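Long-range contact in polyketide synthase III (Ectocarpus siliculosus, PDB 4B0N), which probably transfers acyl groups as a type III polyketide synthase in the pathway to phlorotannin monomers: residues 323-335 with 366-378. Sequence-based numbering, arbitrary orientation.
Sequences DDVDFWCVHPGGR and LSPSVMFVLSRVF. With ACD (arachidonic acid), chain D.
The ring of Phe327 lies against Val377, whose CG1 sits over one ring face, 3.7 Å from the ring centroid and 18° off its normal, a CH-pi contact. The ring is placed there by a chi1 of 64°, which sets CG between the backbone N and the carbonyl carbon. Cut back to an alanine here, the side chain would probably leave Val377 CG1 facing a gap and Tyr392 without its edge-to-face partner. Two residues on, Cys329 points its sulfur at the helix: SG lies 3.8 Å from Leu374 CA and 3.8 Å from Val377 CG2, with Val373 CG1 and Leu374 CD2 nearly as near, so it packs against three helix side chains. Pro332 CG and CD rest against Val373, Pro332 CD being 3.8 Å from Val373 CG2. His331 stands across Val370 at about a right angle, its ND1 3.7 Å from Val370 CG2. With CG anti to the backbone N, the imidazole reaches the turn that leads into the helix, where Leu366 O lies near the ring plane, 3.4 Å from His331 CE1. No hydrogen bond joins the two segments. Leu366 turns away to the arachidonic acid, its CD2 3.4 Å from ligand C5, while His331 also touches Cys194 and Asn364, a grouping consistent with the Cys-His-Asn triad of chalcone synthase-like enzymes. Strand 327-330 is an outer strand of the four-stranded sheet, beside strand 394-401, and helix 369-378 runs nearly antiparallel to it, with 158° between the chain directions. Helix 353-362 adds Asp354 and Val358 against Val373, and Met371 touches strand 215-223 of the five-stranded sheet, so the helix lies buried between the two sheets, as in the layered thiolase fold.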
# COMPACT_ATOMS: atom_id res chain seq x y z
N ASP A 323 -18.03 -0.27 29.75
CA ASP A 323 -19.34 -0.86 30.01
C ASP A 323 -20.26 -0.76 28.80
O ASP A 323 -20.98 -1.72 28.47
CB ASP A 323 -20.02 -0.18 31.21
CG ASP A 323 -19.26 -0.37 32.52
OD1 ASP A 323 -18.10 -0.85 32.49
OD2 ASP A 323 -19.82 -0.04 33.58
N ASP A 324 -20.23 0.39 28.12
CA ASP A 324 -21.13 0.68 27.00
C ASP A 324 -20.88 -0.18 25.75
O ASP A 324 -21.64 -0.08 24.78
CB ASP A 324 -21.06 2.17 26.64
CG ASP A 324 -21.70 3.06 27.69
OD1 ASP A 324 -22.87 2.81 28.07
OD2 ASP A 324 -21.03 4.02 28.13
N VAL A 325 -19.84 -1.01 25.78
CA VAL A 325 -19.48 -1.84 24.62
C VAL A 325 -20.06 -3.26 24.72
O VAL A 325 -19.80 -3.99 25.67
CB VAL A 325 -17.95 -1.90 24.42
CG1 VAL A 325 -17.60 -2.69 23.16
CG2 VAL A 325 -17.36 -0.50 24.34
N ASP A 326 -20.85 -3.62 23.71
CA ASP A 326 -21.53 -4.92 23.65
C ASP A 326 -20.63 -6.03 23.12
O ASP A 326 -20.62 -7.14 23.66
CB ASP A 326 -22.78 -4.84 22.77
CG ASP A 326 -23.79 -3.83 23.27
OD1 ASP A 326 -23.51 -3.12 24.27
OD2 ASP A 326 -24.87 -3.74 22.67
N PHE A 327 -19.89 -5.73 22.05
CA PHE A 327 -18.97 -6.70 21.46
C PHE A 327 -17.55 -6.17 21.27
O PHE A 327 -17.35 -5.04 20.83
CB PHE A 327 -19.52 -7.30 20.16
CG PHE A 327 -19.70 -6.30 19.04
CD1 PHE A 327 -20.87 -5.55 18.93
CD2 PHE A 327 -18.72 -6.15 18.06
CE1 PHE A 327 -21.05 -4.65 17.89
CE2 PHE A 327 -18.89 -5.25 17.01
CZ PHE A 327 -20.06 -4.50 16.93
N TRP A 328 -16.57 -7.00 21.62
CA TRP A 328 -15.17 -6.67 21.41
C TRP A 328 -14.58 -7.62 20.42
O TRP A 328 -14.64 -8.84 20.60
CB TRP A 328 -14.39 -6.75 22.72
CG TRP A 328 -14.84 -5.77 23.79
CD1 TRP A 328 -15.90 -5.91 24.67
CD2 TRP A 328 -14.22 -4.48 24.13
NE1 TRP A 328 -15.99 -4.82 25.51
CE2 TRP A 328 -15.02 -3.93 25.24
CE3 TRP A 328 -13.14 -3.75 23.65
CZ2 TRP A 328 -14.72 -2.70 25.82
CZ3 TRP A 328 -12.85 -2.51 24.25
CH2 TRP A 328 -13.62 -2.01 25.31
N CYS A 329 -14.02 -7.07 19.34
CA CYS A 329 -13.37 -7.88 18.32
C CYS A 329 -11.86 -7.74 18.38
O CYS A 329 -11.26 -6.91 17.69
CB CYS A 329 -13.91 -7.53 16.93
SG CYS A 329 -15.59 -8.12 16.62
N VAL A 330 -11.24 -8.55 19.24
CA VAL A 330 -9.79 -8.54 19.41
C VAL A 330 -9.14 -9.41 18.34
O VAL A 330 -9.64 -10.49 18.01
CB VAL A 330 -9.38 -9.04 20.82
CG1 VAL A 330 -7.88 -8.87 21.03
CG2 VAL A 330 -10.15 -8.30 21.90
N HIS A 331 -8.01 -8.93 17.81
CA HIS A 331 -7.24 -9.65 16.81
C HIS A 331 -6.65 -10.92 17.38
O HIS A 331 -5.82 -10.86 18.30
CB HIS A 331 -6.15 -8.74 16.24
CG HIS A 331 -5.12 -9.46 15.41
ND1 HIS A 331 -5.38 -9.93 14.17
CD2 HIS A 331 -3.79 -9.78 15.68
CE1 HIS A 331 -4.28 -10.52 13.67
NE2 HIS A 331 -3.31 -10.43 14.60
N PRO A 332 -7.07 -12.09 16.85
CA PRO A 332 -6.58 -13.38 17.34
C PRO A 332 -5.18 -13.70 16.80
O PRO A 332 -5.02 -14.59 15.96
CB PRO A 332 -7.62 -14.37 16.79
CG PRO A 332 -8.14 -13.73 15.55
CD PRO A 332 -8.04 -12.24 15.75
N GLY A 333 -4.19 -12.97 17.30
CA GLY A 333 -2.81 -13.09 16.82
C GLY A 333 -2.02 -14.19 17.51
O GLY A 333 -0.91 -14.51 17.10
N GLY A 334 -2.61 -14.75 18.56
CA GLY A 334 -1.96 -15.80 19.34
C GLY A 334 -2.52 -15.91 20.75
O GLY A 334 -3.29 -15.04 21.19
N ARG A 335 -2.13 -16.97 21.45
CA ARG A 335 -2.59 -17.23 22.81
C ARG A 335 -2.38 -16.00 23.69
O ARG A 335 -3.34 -15.45 24.23
CB ARG A 335 -1.84 -18.44 23.39
CG ARG A 335 -2.61 -19.23 24.44
CD ARG A 335 -1.79 -20.42 24.92
NE ARG A 335 -2.62 -21.59 25.22
CZ ARG A 335 -3.17 -21.85 26.41
NH1 ARG A 335 -2.99 -21.03 27.43
NH2 ARG A 335 -3.91 -22.94 26.56
N LEU A 366 -3.28 -13.09 9.77
CA LEU A 366 -2.85 -11.70 9.62
C LEU A 366 -4.05 -10.75 9.43
O LEU A 366 -4.92 -10.67 10.31
CB LEU A 366 -1.82 -11.53 8.48
CG LEU A 366 -0.43 -12.16 8.58
CD1 LEU A 366 -0.44 -13.66 8.33
CD2 LEU A 366 0.49 -11.49 7.57
N SER A 367 -4.09 -10.06 8.30
CA SER A 367 -5.08 -9.00 8.04
C SER A 367 -6.55 -9.41 8.17
O SER A 367 -7.31 -8.75 8.88
CB SER A 367 -4.84 -8.35 6.68
OG SER A 367 -3.47 -8.13 6.44
N PRO A 368 -6.97 -10.50 7.49
CA PRO A 368 -8.39 -10.86 7.53
C PRO A 368 -8.89 -11.37 8.89
O PRO A 368 -10.10 -11.40 9.11
CB PRO A 368 -8.50 -11.96 6.47
CG PRO A 368 -7.14 -12.56 6.40
CD PRO A 368 -6.20 -11.41 6.61
N SER A 369 -7.98 -11.76 9.78
CA SER A 369 -8.35 -12.38 11.05
C SER A 369 -9.39 -11.58 11.82
O SER A 369 -10.36 -12.14 12.33
CB SER A 369 -7.11 -12.62 11.92
OG SER A 369 -6.21 -13.49 11.27
N VAL A 370 -9.20 -10.26 11.87
CA VAL A 370 -10.13 -9.32 12.50
C VAL A 370 -11.51 -9.39 11.85
O VAL A 370 -12.53 -9.34 12.54
CB VAL A 370 -9.60 -7.86 12.44
CG1 VAL A 370 -10.33 -6.97 13.43
CG2 VAL A 370 -8.10 -7.81 12.71
N MET A 371 -11.53 -9.51 10.52
CA MET A 371 -12.77 -9.62 9.74
C MET A 371 -13.50 -10.94 10.03
O MET A 371 -14.72 -11.00 9.96
CB MET A 371 -12.49 -9.53 8.24
CG MET A 371 -11.39 -8.57 7.82
SD MET A 371 -11.99 -7.09 6.98
CE MET A 371 -12.44 -7.74 5.37
N PHE A 372 -12.74 -11.99 10.31
CA PHE A 372 -13.32 -13.28 10.66
C PHE A 372 -14.06 -13.21 12.00
O PHE A 372 -15.19 -13.67 12.10
CB PHE A 372 -12.24 -14.38 10.69
CG PHE A 372 -11.94 -14.98 9.34
CD1 PHE A 372 -11.21 -14.27 8.39
CD2 PHE A 372 -12.36 -16.26 9.03
CE1 PHE A 372 -10.93 -14.83 7.15
CE2 PHE A 372 -12.08 -16.83 7.79
CZ PHE A 372 -11.36 -16.11 6.85
N VAL A 373 -13.41 -12.62 13.01
CA VAL A 373 -14.03 -12.39 14.32
C VAL A 373 -15.25 -11.50 14.15
O VAL A 373 -16.33 -11.81 14.65
CB VAL A 373 -13.05 -11.73 15.31
CG1 VAL A 373 -13.70 -11.54 16.67
CG2 VAL A 373 -11.77 -12.55 15.45
N LEU A 374 -15.06 -10.39 13.45
CA LEU A 374 -16.12 -9.44 13.15
C LEU A 374 -17.30 -10.14 12.46
O LEU A 374 -18.45 -9.91 12.83
CB LEU A 374 -15.56 -8.30 12.28
CG LEU A 374 -16.26 -6.95 12.10
CD1 LEU A 374 -17.14 -6.96 10.86
CD2 LEU A 374 -17.03 -6.48 13.34
N SER A 375 -17.00 -11.00 11.49
CA SER A 375 -18.02 -11.76 10.78
C SER A 375 -18.45 -13.01 11.55
O SER A 375 -18.79 -14.04 10.96
CB SER A 375 -17.54 -12.14 9.37
OG SER A 375 -18.55 -12.85 8.66
N ARG A 376 -18.41 -12.91 12.88
CA ARG A 376 -19.01 -13.90 13.76
C ARG A 376 -20.06 -13.18 14.59
O ARG A 376 -21.14 -13.73 14.85
CB ARG A 376 -17.97 -14.52 14.68
CG ARG A 376 -17.13 -15.61 14.04
CD ARG A 376 -16.25 -16.29 15.08
NE ARG A 376 -17.03 -16.84 16.19
CZ ARG A 376 -17.55 -18.06 16.22
NH1 ARG A 376 -17.39 -18.88 15.19
NH2 ARG A 376 -18.24 -18.46 17.28
N VAL A 377 -19.73 -11.95 14.98
CA VAL A 377 -20.63 -11.06 15.70
C VAL A 377 -21.83 -10.70 14.83
O VAL A 377 -22.97 -10.67 15.30
CB VAL A 377 -19.89 -9.77 16.14
CG1 VAL A 377 -20.85 -8.75 16.73
CG2 VAL A 377 -18.79 -10.10 17.14
N PHE A 378 -21.56 -10.44 13.55
CA PHE A 378 -22.57 -10.05 12.57
C PHE A 378 -23.64 -11.11 12.34
O PHE A 378 -24.78 -10.78 12.01
CB PHE A 378 -21.89 -9.69 11.24
CG PHE A 378 -21.35 -8.28 11.19
CD1 PHE A 378 -20.97 -7.60 12.35
CD2 PHE A 378 -21.20 -7.64 9.96
CE1 PHE A 378 -20.48 -6.31 12.28
CE2 PHE A 378 -20.70 -6.35 9.89
CZ PHE A 378 -20.34 -5.68 11.06
C1 ACD D . 2.41 -10.07 13.11
C2 ACD D . 2.69 -9.36 11.80
C3 ACD D . 2.55 -10.34 10.64
C4 ACD D . 3.55 -10.03 9.53
C5 ACD D . 3.68 -11.23 8.61
C6 ACD D . 4.53 -11.19 7.58
C7 ACD D . 4.63 -12.39 6.68
C8 ACD D . 5.60 -13.42 7.22
C9 ACD D . 5.44 -14.70 6.89
C10 ACD D . 6.39 -15.75 7.41
C11 ACD D . 5.64 -16.75 8.26
C12 ACD D . 5.79 -18.05 8.05
C13 ACD D . 5.05 -19.04 8.92
C14 ACD D . 4.35 -20.08 8.08
C15 ACD D . 3.50 -20.92 8.65
C16 ACD D . 2.78 -21.97 7.83
C17 ACD D . 3.60 -23.26 7.85
C18 ACD D . 2.97 -24.34 8.72
C19 ACD D . 4.05 -25.08 9.50
C20 ACD D . 3.50 -26.32 10.16
O1 ACD D . 1.64 -9.53 13.94